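Local coordinates for protein peroxinectin A (PDB 6ERC) that oxidises phenolic donors, iodide and thiocyanate with hydrogen peroxide, working as a secreted haem peroxidase of a social amoeba, at residues I54-Q59 and I358-D363; S254-I259 and M480-C485; H305-P310 and N351-I356. All coordinates share one frame; numbering follows the deposited sequence.

Contact 1 of 3, residues I54-Q59 and I358-D363. With CA (calcium ion), chain G.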
loop_
_atom_site.group_PDB
_atom_site.type_symbol
_atom_site.label_atom_id
_atom_site.label_comp_id
_atom_site.label_asym_id
_atom_site.label_seq_id
_atom_site.Cartn_x
_atom_site.Cartn_y
_atom_site.Cartn_z
ATOM N N ILE A 54 -11.570 9.670 19.187
ATOM C CA ILE A 54 -11.835 11.105 19.200
ATOM C C ILE A 54 -11.855 11.658 17.780
ATOM O O ILE A 54 -12.766 12.403 17.402
ATOM C CB ILE A 54 -10.799 11.838 20.074
ATOM C CG1 ILE A 54 -10.994 11.475 21.552
ATOM C CG2 ILE A 54 -10.909 13.355 19.898
ATOM C CD1 ILE A 54 -9.819 11.837 22.436
ATOM N N ILE A 55 -10.854 11.313 16.981
ATOM C CA ILE A 55 -10.649 11.930 15.674
ATOM C C ILE A 55 -11.222 11.082 14.544
ATOM O O ILE A 55 -11.974 11.580 13.707
ATOM C CB ILE A 55 -9.145 12.211 15.456
ATOM C CG1 ILE A 55 -8.729 13.427 16.285
ATOM C CG2 ILE A 55 -8.837 12.435 13.975
ATOM C CD1 ILE A 55 -7.246 13.695 16.295
ATOM N N PHE A 56 -10.870 9.798 14.495
ATOM C CA PHE A 56 -11.141 8.993 13.312
ATOM C C PHE A 56 -12.563 8.452 13.241
ATOM O O PHE A 56 -12.948 7.935 12.188
ATOM C CB PHE A 56 -10.144 7.833 13.241
ATOM C CG PHE A 56 -8.754 8.262 12.872
ATOM C CD1 PHE A 56 -8.353 8.293 11.547
ATOM C CD2 PHE A 56 -7.853 8.651 13.847
ATOM C CE1 PHE A 56 -7.079 8.695 11.203
ATOM C CE2 PHE A 56 -6.575 9.053 13.506
ATOM C CZ PHE A 56 -6.189 9.075 12.182
ATOM N N ASP A 57 -13.354 8.566 14.305
ATOM C CA ASP A 57 -14.695 7.994 14.289
ATOM C C ASP A 57 -15.505 8.559 13.131
ATOM O O ASP A 57 -15.516 9.769 12.891
ATOM C CB ASP A 57 -15.413 8.268 15.607
ATOM C CG ASP A 57 -16.752 7.562 15.689
ATOM O OD1 ASP A 57 -16.769 6.320 15.546
ATOM O OD2 ASP A 57 -17.783 8.242 15.893
ATOM N N GLN A 58 -16.189 7.670 12.415
ATOM C CA GLN A 58 -17.013 8.046 11.277
ATOM C C GLN A 58 -18.393 7.435 11.449
ATOM O O GLN A 58 -18.515 6.247 11.764
ATOM C CB GLN A 58 -16.378 7.581 9.965
ATOM C CG GLN A 58 -17.028 8.160 8.723
ATOM C CD GLN A 58 -16.199 7.922 7.479
ATOM O OE1 GLN A 58 -15.049 7.494 7.562
ATOM N NE2 GLN A 58 -16.779 8.200 6.316
ATOM N N GLN A 59 -19.429 8.254 11.254
ATOM C CA GLN A 59 -20.810 7.818 11.393
ATOM C C GLN A 59 -21.625 7.938 10.117
ATOM O O GLN A 59 -22.688 7.313 10.030
ATOM C CB GLN A 59 -21.523 8.624 12.490
ATOM C CG GLN A 59 -20.981 8.408 13.889
ATOM C CD GLN A 59 -21.846 9.067 14.945
ATOM O OE1 GLN A 59 -22.486 10.087 14.691
ATOM N NE2 GLN A 59 -21.881 8.477 16.133
ATOM N N ILE A 358 -9.930 13.068 8.192
ATOM C CA ILE A 358 -9.632 12.417 9.461
ATOM C C ILE A 358 -10.493 11.182 9.689
ATOM O O ILE A 358 -10.179 10.375 10.569
ATOM C CB ILE A 358 -9.802 13.406 10.627
ATOM C CG1 ILE A 358 -11.232 13.955 10.671
ATOM C CG2 ILE A 358 -8.788 14.534 10.506
ATOM C CD1 ILE A 358 -11.559 14.706 11.942
ATOM N N TYR A 359 -11.559 10.997 8.917
ATOM C CA TYR A 359 -12.541 9.962 9.207
ATOM C C TYR A 359 -12.206 8.646 8.525
ATOM O O TYR A 359 -11.822 8.614 7.353
ATOM C CB TYR A 359 -13.922 10.429 8.774
ATOM C CG TYR A 359 -14.214 11.788 9.316
ATOM C CD1 TYR A 359 -14.561 11.954 10.644
ATOM C CD2 TYR A 359 -14.103 12.914 8.515
ATOM C CE1 TYR A 359 -14.814 13.197 11.160
ATOM C CE2 TYR A 359 -14.354 14.167 9.022
ATOM C CZ TYR A 359 -14.708 14.302 10.345
ATOM O OH TYR A 359 -14.964 15.551 10.854
ATOM N N MET A 360 -12.376 7.561 9.276
ATOM C CA MET A 360 -12.151 6.210 8.790
ATOM C C MET A 360 -13.407 5.393 9.041
ATOM O O MET A 360 -13.981 5.454 10.132
ATOM C CB MET A 360 -10.949 5.582 9.491
ATOM C CG MET A 360 -10.611 4.177 9.032
ATOM S SD MET A 360 -9.077 3.589 9.776
ATOM C CE MET A 360 -7.906 4.794 9.154
ATOM N N ILE A 361 -13.840 4.643 8.026
ATOM C CA ILE A 361 -15.036 3.827 8.176
ATOM C C ILE A 361 -14.856 2.848 9.332
ATOM O O ILE A 361 -13.733 2.494 9.715
ATOM C CB ILE A 361 -15.359 3.082 6.870
ATOM C CG1 ILE A 361 -14.145 2.270 6.403
ATOM C CG2 ILE A 361 -15.796 4.070 5.797
ATOM C CD1 ILE A 361 -14.443 1.337 5.247
ATOM N N SER A 362 -15.979 2.411 9.898
ATOM C CA SER A 362 -15.936 1.508 11.039
ATOM C C SER A 362 -15.587 0.080 10.647
ATOM O O SER A 362 -15.209 -0.709 11.520
ATOM C CB SER A 362 -17.278 1.529 11.774
ATOM O OG SER A 362 -17.486 2.788 12.389
ATOM N N ASP A 363 -15.708 -0.273 9.364
ATOM C CA ASP A 363 -15.245 -1.583 8.916
ATOM C C ASP A 363 -13.757 -1.753 9.178
ATOM O O ASP A 363 -13.301 -2.863 9.476
ATOM C CB ASP A 363 -15.546 -1.769 7.431
ATOM C CG ASP A 363 -17.027 -1.693 7.122
ATOM O OD1 ASP A 363 -17.601 -0.588 7.234
ATOM O OD2 ASP A 363 -17.619 -2.736 6.769
HETATM CA CA CA G . -12.222 9.309 5.131
HETATM O O HOH W 1 -18.676 3.988 14.421
HETATM O O HOH W 2 -15.340 4.873 12.443
HETATM O O HOH W 3 -13.761 7.550 5.569
HETATM O O HOH W 4 -14.284 10.368 4.752
#
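The Y359 ring receives the carbonyl O of D57 at its edge and in its plane, with O 3.3 Å from CD1. One face of this ring is covered from within its own segment, I358 CG1 standing 3.4 Å above the plane over the centre. The F56 ring has I55 CG2 on one face, 3.9 Å above the plane and displaced to the rim, while I358 O approaches F56 CD1 obliquely to 2.9 Å. The same carbonyl receives a CA-H...O contact from F56. The same I55 CG2 also packs on I358 CB, the two isoleucines crossing at roughly a right angle.

The backbones are joined by M360 N donating to F56 O at 3.0 Å; the bond is nearly straight (171°) and lies in the carbonyl plane. It joins the chain running out of helix 48-56 to the turn that leads into helix 362-365, in the mainly helical fold of the animal haem peroxidases. Y359, directly before the donor M360, binds the calcium ion through its O at 2.4 Å; S306, N355 and D357 supply the other protein ligands.

Q58 leaves the backbone with CG anti to N (chi1 -169°) and stays extended. It crosses Y359 at about a right angle, with OE1 3.4 Å from Y359 CB and the amide plane turned 65° from the ring; its NE2 donates to T60 O. A water accepts from Q58 N, donates to M360 O at 2.7 Å and also meets S362 OG. R422 of helix 417-426 donates to both I55 O and D57 O.

Contact 2 of 3, residues S254-I259 and M480-C485; sequences SRSCII and MVNREC
A disulfide bridge ties the long helix 247-275 to the turn that follows helix 476-481. C257 SG and C485 SG are 2.0 Å apart, and the chi3 of -77° gives the bridge a left-handed twist. Each sulfur lies anti to its carbonyl carbon and beside its backbone N, which turns it to its partner. The CA atoms of the two cysteines are 5.5 Å apart, the nearest such pair across the segments.

The preceding helix residue supplies the polar part of the contact. S256 OG, anti to the backbone N, extends toward the turn and donates to N482 OD1 at 2.6 Å. The C=O...O angle of 116° and the position in the carbonyl plane place the hydroxyl on a lone pair of the amide oxygen. At the other end of the amide, a water accepts from N482 ND2 at 3.1 Å and donates to S256 O at 2.5 Å, and ND2 also makes a weak hydrogen bond to E260 OE1. Serine and asparagine are thus joined twice, once directly and once through solvent, and these bonds limit the rotation of the flat amide.

N482 is where the chain leaves helical geometry and opens a type I beta turn ending at C485, so C485 reaches the helix three residues after N482, from the far end of the same turn. The closing bond of that turn, C485 N to N482 O at 3.5 Å, is weak. V481 CG1 also comes within 4.0 Å of S256 OG. Outside the two segments, Q253 NE2 donates to V481 O. K237, in the last turn of helix 218-241, and H242, just after it, bond to E484 O and E484 OE2 respectively.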
loop_
_atom_site.group_PDB
_atom_site.type_symbol
_atom_site.label_atom_id
_atom_site.label_comp_id
_atom_site.label_asym_id
_atom_site.label_seq_id
_atom_site.Cartn_x
_atom_site.Cartn_y
_atom_site.Cartn_z
ATOM N N SER A 254 8.332 -11.442 -20.495
ATOM C CA SER A 254 6.979 -11.153 -20.031
ATOM C C SER A 254 7.004 -10.405 -18.703
ATOM O O SER A 254 6.260 -9.436 -18.517
ATOM C CB SER A 254 6.178 -12.448 -19.901
ATOM O OG SER A 254 6.086 -13.117 -21.145
ATOM N N ARG A 255 7.852 -10.844 -17.768
ATOM C CA ARG A 255 8.009 -10.121 -16.510
ATOM C C ARG A 255 8.397 -8.670 -16.758
ATOM O O ARG A 255 7.879 -7.758 -16.100
ATOM C CB ARG A 255 9.056 -10.816 -15.636
ATOM C CG ARG A 255 9.398 -10.059 -14.350
ATOM C CD ARG A 255 9.997 -10.972 -13.276
ATOM N NE ARG A 255 11.456 -10.878 -13.187
ATOM C CZ ARG A 255 12.123 -10.093 -12.339
ATOM N NH1 ARG A 255 11.477 -9.310 -11.484
ATOM N NH2 ARG A 255 13.448 -10.091 -12.343
ATOM N N SER A 256 9.300 -8.435 -17.713
ATOM C CA SER A 256 9.753 -7.077 -17.990
ATOM C C SER A 256 8.606 -6.198 -18.474
ATOM O O SER A 256 8.506 -5.029 -18.085
ATOM C CB SER A 256 10.883 -7.108 -19.020
ATOM O OG SER A 256 11.479 -5.833 -19.168
ATOM N N CYS A 257 7.724 -6.743 -19.318
ATOM C CA CYS A 257 6.593 -5.962 -19.817
ATOM C C CYS A 257 5.637 -5.597 -18.686
ATOM O O CYS A 257 5.176 -4.454 -18.594
ATOM C CB CYS A 257 5.846 -6.735 -20.907
ATOM S SG CYS A 257 6.780 -7.093 -22.405
ATOM N N ILE A 258 5.314 -6.564 -17.826
ATOM C CA ILE A 258 4.365 -6.317 -16.744
ATOM C C ILE A 258 4.902 -5.257 -15.791
ATOM O O ILE A 258 4.166 -4.367 -15.349
ATOM C CB ILE A 258 4.046 -7.632 -16.007
ATOM C CG1 ILE A 258 3.351 -8.617 -16.953
ATOM C CG2 ILE A 258 3.194 -7.365 -14.769
ATOM C CD1 ILE A 258 1.998 -8.149 -17.481
ATOM N N ILE A 259 6.186 -5.343 -15.447
ATOM C CA ILE A 259 6.804 -4.317 -14.613
ATOM C C ILE A 259 6.626 -2.947 -15.252
ATOM O O ILE A 259 6.238 -1.978 -14.590
ATOM C CB ILE A 259 8.286 -4.650 -14.371
ATOM C CG1 ILE A 259 8.390 -5.878 -13.466
ATOM C CG2 ILE A 259 9.024 -3.468 -13.757
ATOM C CD1 ILE A 259 9.771 -6.454 -13.373
ATOM N N MET A 480 14.551 -0.571 -25.573
ATOM C CA MET A 480 15.021 -1.621 -26.471
ATOM C C MET A 480 14.529 -2.988 -26.011
ATOM O O MET A 480 14.002 -3.773 -26.808
ATOM C CB MET A 480 16.551 -1.586 -26.543
ATOM C CG MET A 480 17.217 -2.853 -27.079
ATOM S SD MET A 480 16.811 -3.205 -28.795
ATOM C CE MET A 480 17.703 -4.741 -29.043
ATOM N N VAL A 481 14.704 -3.293 -24.723
ATOM C CA VAL A 481 14.325 -4.604 -24.203
ATOM C C VAL A 481 12.829 -4.828 -24.363
ATOM O O VAL A 481 12.382 -5.938 -24.676
ATOM C CB VAL A 481 14.755 -4.736 -22.729
ATOM C CG1 VAL A 481 14.196 -6.019 -22.107
ATOM C CG2 VAL A 481 16.268 -4.715 -22.621
ATOM N N ASN A 482 12.036 -3.785 -24.145
ATOM C CA ASN A 482 10.580 -3.886 -24.129
ATOM C C ASN A 482 9.963 -3.384 -25.425
ATOM O O ASN A 482 8.883 -2.788 -25.425
ATOM C CB ASN A 482 10.026 -3.124 -22.930
ATOM C CG ASN A 482 10.420 -3.758 -21.607
ATOM O OD1 ASN A 482 10.734 -4.947 -21.543
ATOM N ND2 ASN A 482 10.404 -2.965 -20.545
ATOM N N ARG A 483 10.633 -3.629 -26.554
ATOM C CA ARG A 483 10.146 -3.136 -27.836
ATOM C C ARG A 483 8.938 -3.912 -28.341
ATOM O O ARG A 483 8.204 -3.398 -29.192
ATOM C CB ARG A 483 11.268 -3.182 -28.877
ATOM C CG ARG A 483 11.887 -4.552 -29.093
ATOM C CD ARG A 483 13.053 -4.468 -30.067
ATOM N NE ARG A 483 14.150 -5.359 -29.698
ATOM C CZ ARG A 483 14.234 -6.641 -30.043
ATOM N NH1 ARG A 483 15.276 -7.363 -29.654
ATOM N NH2 ARG A 483 13.280 -7.207 -30.770
ATOM N N GLU A 484 8.708 -5.124 -27.840
ATOM C CA GLU A 484 7.580 -5.939 -28.272
ATOM C C GLU A 484 6.486 -6.039 -27.215
ATOM O O GLU A 484 5.584 -6.870 -27.351
ATOM C CB GLU A 484 8.060 -7.339 -28.667
ATOM C CG GLU A 484 9.120 -7.334 -29.762
ATOM C CD GLU A 484 9.313 -8.696 -30.405
ATOM O OE1 GLU A 484 9.084 -8.814 -31.629
ATOM O OE2 GLU A 484 9.688 -9.647 -29.686
ATOM N N CYS A 485 6.535 -5.215 -26.171
ATOM C CA CYS A 485 5.477 -5.208 -25.174
ATOM C C CYS A 485 4.242 -4.501 -25.731
ATOM O O CYS A 485 4.245 -3.958 -26.839
ATOM C CB CYS A 485 5.953 -4.537 -23.886
ATOM S SG CYS A 485 7.402 -5.285 -23.098
HETATM O O HOH W 5 10.382 -3.542 -17.520
#

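Contact 3 of 3, residues H305-P310 and N351-I356; sequences HSEVGP and NEEENI. With CA (calcium ion), chain G; HEM (protoporphyrin IX containing Fe), chain F.
E353 brings its carboxylate against that of E307, OE2 lying 2.7 Å from E307 OE1; the two groups cross obliquely with their planes 39° apart. Oxygens this close suggest that one of the two acids probably holds a proton. E353 OE1 accepts from N73 ND2 of helix 70-80. The next residue makes the backbone link: E354 N donates to E307 O at 2.9 Å, approaching from a direction tilted 33° out of the carbonyl plane. E354 CB rests against the same oxygen, and its chain bends at chi2 so that the carboxylate turns away to the backbone N atoms of I62 and G63.

N355 contributes its carbonyl: O binds the calcium ion at 2.4 Å, while OD1 accepts from K65 N. From the other segment, S306 chelates the same ion with O at 2.5 Å and OG at 2.3 Å. OG lies anti to the backbone N (chi1 -173°) and hence beside the carbonyl carbon, which lets both oxygens face the metal. The close approach of S306 oxygens to N355 O therefore reflects shared coordination. D357 OD1, Y359 O and two waters complete seven ligands. I356 follows, with CD1 3.6 Å from E307 OE1 and CG1 against E307 CB.

The segments run roughly antiparallel, and the metal joins them at S306, directly after H305, in the short, weakly bonded helix 304-307. H305 NE2 binds the haem iron at 2.3 Å, and E307 OE2 lies 3.5 Å from haem CBC: this is the proximal histidine side of an animal-type peroxidase haem pocket.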
loop_
_atom_site.group_PDB
_atom_site.type_symbol
_atom_site.label_atom_id
_atom_site.label_comp_id
_atom_site.label_asym_id
_atom_site.label_seq_id
_atom_site.Cartn_x
_atom_site.Cartn_y
_atom_site.Cartn_z
ATOM N N HIS A 305 -6.416 4.579 3.866
ATOM C CA HIS A 305 -7.367 4.014 4.813
ATOM C C HIS A 305 -8.549 4.948 5.038
ATOM O O HIS A 305 -9.661 4.486 5.322
ATOM C CB HIS A 305 -6.646 3.705 6.117
ATOM C CG HIS A 305 -5.460 2.811 5.937
ATOM N ND1 HIS A 305 -4.236 3.069 6.516
ATOM C CD2 HIS A 305 -5.303 1.674 5.218
ATOM C CE1 HIS A 305 -3.381 2.121 6.172
ATOM N NE2 HIS A 305 -4.004 1.261 5.389
ATOM N N SER A 306 -8.332 6.256 4.901
ATOM C CA SER A 306 -9.433 7.210 4.956
ATOM C C SER A 306 -10.360 7.071 3.753
ATOM O O SER A 306 -11.572 7.289 3.868
ATOM C CB SER A 306 -8.874 8.629 5.024
ATOM O OG SER A 306 -9.905 9.575 5.233
ATOM N N GLU A 307 -9.810 6.724 2.586
ATOM C CA GLU A 307 -10.570 6.742 1.340
ATOM C C GLU A 307 -11.287 5.429 1.035
ATOM O O GLU A 307 -12.095 5.389 0.103
ATOM C CB GLU A 307 -9.646 7.110 0.168
ATOM C CG GLU A 307 -8.851 5.950 -0.422
ATOM C CD GLU A 307 -7.722 6.400 -1.339
ATOM O OE1 GLU A 307 -7.885 7.421 -2.042
ATOM O OE2 GLU A 307 -6.670 5.728 -1.352
ATOM N N VAL A 308 -11.023 4.365 1.790
ATOM C CA VAL A 308 -11.714 3.098 1.583
ATOM C C VAL A 308 -13.179 3.260 1.973
ATOM O O VAL A 308 -13.496 3.618 3.113
ATOM C CB VAL A 308 -11.047 1.979 2.395
ATOM C CG1 VAL A 308 -11.882 0.703 2.367
ATOM C CG2 VAL A 308 -9.650 1.713 1.873
ATOM N N GLY A 309 -14.077 2.988 1.033
ATOM C CA GLY A 309 -15.494 2.976 1.319
ATOM C C GLY A 309 -15.906 1.714 2.039
ATOM O O GLY A 309 -15.164 0.725 2.119
ATOM N N PRO A 310 -17.124 1.728 2.586
ATOM C CA PRO A 310 -17.567 0.583 3.395
ATOM C C PRO A 310 -18.054 -0.609 2.590
ATOM O O PRO A 310 -18.072 -1.722 3.133
ATOM C CB PRO A 310 -18.704 1.172 4.236
ATOM C CG PRO A 310 -19.263 2.259 3.394
ATOM C CD PRO A 310 -18.113 2.821 2.591
ATOM N N ASN A 351 -18.024 2.778 -8.756
ATOM C CA ASN A 351 -18.394 3.204 -7.411
ATOM C C ASN A 351 -17.414 4.248 -6.883
ATOM O O ASN A 351 -16.195 4.057 -6.943
ATOM C CB ASN A 351 -18.438 1.996 -6.475
ATOM C CG ASN A 351 -19.000 2.336 -5.111
ATOM O OD1 ASN A 351 -19.796 3.265 -4.966
ATOM N ND2 ASN A 351 -18.589 1.582 -4.100
ATOM N N GLU A 352 -17.951 5.350 -6.359
ATOM C CA GLU A 352 -17.126 6.425 -5.828
ATOM C C GLU A 352 -16.609 6.061 -4.441
ATOM O O GLU A 352 -17.335 5.491 -3.623
ATOM C CB GLU A 352 -17.922 7.728 -5.760
ATOM C CG GLU A 352 -17.064 8.965 -5.546
ATOM C CD GLU A 352 -17.890 10.217 -5.301
ATOM O OE1 GLU A 352 -18.459 10.353 -4.193
ATOM O OE2 GLU A 352 -17.974 11.060 -6.221
ATOM N N GLU A 353 -15.347 6.398 -4.180
ATOM C CA GLU A 353 -14.710 6.040 -2.919
ATOM C C GLU A 353 -15.017 7.093 -1.855
ATOM O O GLU A 353 -15.809 8.018 -2.056
ATOM C CB GLU A 353 -13.203 5.869 -3.104
ATOM C CG GLU A 353 -12.437 7.169 -3.317
ATOM C CD GLU A 353 -10.939 6.971 -3.258
ATOM O OE1 GLU A 353 -10.499 5.809 -3.133
ATOM O OE2 GLU A 353 -10.201 7.977 -3.326
ATOM N N GLU A 354 -14.371 6.952 -0.704
ATOM C CA GLU A 354 -14.548 7.846 0.429
ATOM C C GLU A 354 -13.535 8.988 0.367
ATOM O O GLU A 354 -12.516 8.911 -0.324
ATOM C CB GLU A 354 -14.395 7.051 1.728
ATOM C CG GLU A 354 -15.079 7.641 2.941
ATOM C CD GLU A 354 -16.563 7.853 2.744
ATOM O OE1 GLU A 354 -17.272 6.846 2.525
ATOM O OE2 GLU A 354 -17.013 9.019 2.805
ATOM N N ASN A 355 -13.826 10.061 1.100
ATOM C CA ASN A 355 -12.960 11.230 1.091
ATOM C C ASN A 355 -11.732 11.002 1.964
ATOM O O ASN A 355 -11.769 10.248 2.940
ATOM C CB ASN A 355 -13.714 12.461 1.586
ATOM C CG ASN A 355 -13.050 13.757 1.171
ATOM O OD1 ASN A 355 -12.753 13.969 -0.004
ATOM N ND2 ASN A 355 -12.810 14.630 2.136
ATOM N N ILE A 356 -10.639 11.667 1.607
ATOM C CA ILE A 356 -9.401 11.590 2.373
ATOM C C ILE A 356 -9.446 12.693 3.419
ATOM O O ILE A 356 -9.289 13.876 3.104
ATOM C CB ILE A 356 -8.164 11.715 1.478
ATOM C CG1 ILE A 356 -8.067 10.500 0.554
ATOM C CG2 ILE A 356 -6.899 11.808 2.330
ATOM C CD1 ILE A 356 -7.259 10.742 -0.696
HETATM CA CA CA G . -12.222 9.309 5.131
HETATM C CHA HEM F . -0.480 -0.805 5.883
HETATM C CHB HEM F . -4.877 -2.802 5.654
HETATM C CHC HEM F . -5.960 0.066 1.876
HETATM C CHD HEM F . -1.641 2.221 2.277
HETATM C C1A HEM F . -1.596 -1.545 6.183
HETATM C C2A HEM F . -1.756 -2.402 7.332
HETATM C C3A HEM F . -2.971 -2.957 7.278
HETATM C C4A HEM F . -3.618 -2.468 6.082
HETATM C CMA HEM F . -3.589 -3.948 8.289
HETATM C CAA HEM F . -0.689 -2.602 8.420
HETATM C CBA HEM F . -1.234 -1.968 9.692
HETATM C CGA HEM F . -0.098 -1.607 10.612
HETATM O O1A HEM F . 0.739 -0.746 10.237
HETATM O O2A HEM F . -0.034 -2.173 11.733
HETATM C C1B HEM F . -5.533 -2.211 4.601
HETATM C C2B HEM F . -6.856 -2.563 4.150
HETATM C C3B HEM F . -7.161 -1.779 3.103
HETATM C C4B HEM F . -6.034 -0.899 2.863
HETATM C CMB HEM F . -7.692 -3.674 4.818
HETATM C CAB HEM F . -8.449 -1.730 2.249
HETATM C CBB HEM F . -9.529 -2.474 2.509
HETATM C C1C HEM F . -4.894 0.910 1.653
HETATM C C2C HEM F . -4.807 1.940 0.632
HETATM C C3C HEM F . -3.601 2.537 0.746
HETATM C C4C HEM F . -2.906 1.895 1.840
HETATM C CMC HEM F . -5.968 2.214 -0.348
HETATM C CAC HEM F . -2.920 3.690 -0.037
HETATM C CBC HEM F . -3.444 4.352 -1.071
HETATM C C1D HEM F . -0.938 1.561 3.255
HETATM C C2D HEM F . 0.443 1.795 3.610
HETATM C C3D HEM F . 0.751 0.965 4.610
HETATM C C4D HEM F . -0.411 0.165 4.912
HETATM C CMD HEM F . 1.356 2.849 2.949
HETATM C CAD HEM F . 2.104 0.811 5.326
HETATM C CBD HEM F . 2.958 -0.046 4.397
HETATM C CGD HEM F . 3.890 -0.939 5.181
HETATM O O1D HEM F . 3.450 -2.043 5.593
HETATM O O2D HEM F . 5.071 -0.566 5.393
HETATM N NA HEM F . -2.753 -1.609 5.438
HETATM N NB HEM F . -5.058 -1.194 3.796
HETATM N NC HEM F . -3.715 0.912 2.368
HETATM N ND HEM F . -1.426 0.560 4.069
HETATM FE FE HEM F . -3.198 -0.343 3.898
HETATM O O HOH W 3 -13.761 7.550 5.569
HETATM O O HOH W 4 -14.284 10.368 4.752
#

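How the contacts relate
All three contacts are buried, with centres about 15 Å (contact 3), 20 Å (contact 1) and 24 Å (contact 2) from the chain's centre. Contacts 1 and 3 share the calcium ion and two of its waters; M360 CE packs on H305 CB, and I361 CD1 on the carbonyls of V308 and G309. Contact 3 is dominated by carboxylates, metal and haem ligands, whereas contact 1 adds aromatic and isoleucine packing and a water network reaching S362. Contact 2 is separate, its centre 43 Å from that of contact 1. Away from metal and haem, it combines a covalent bridge with a serine-asparagine bond and a water link, burying less than half the area of contact 1.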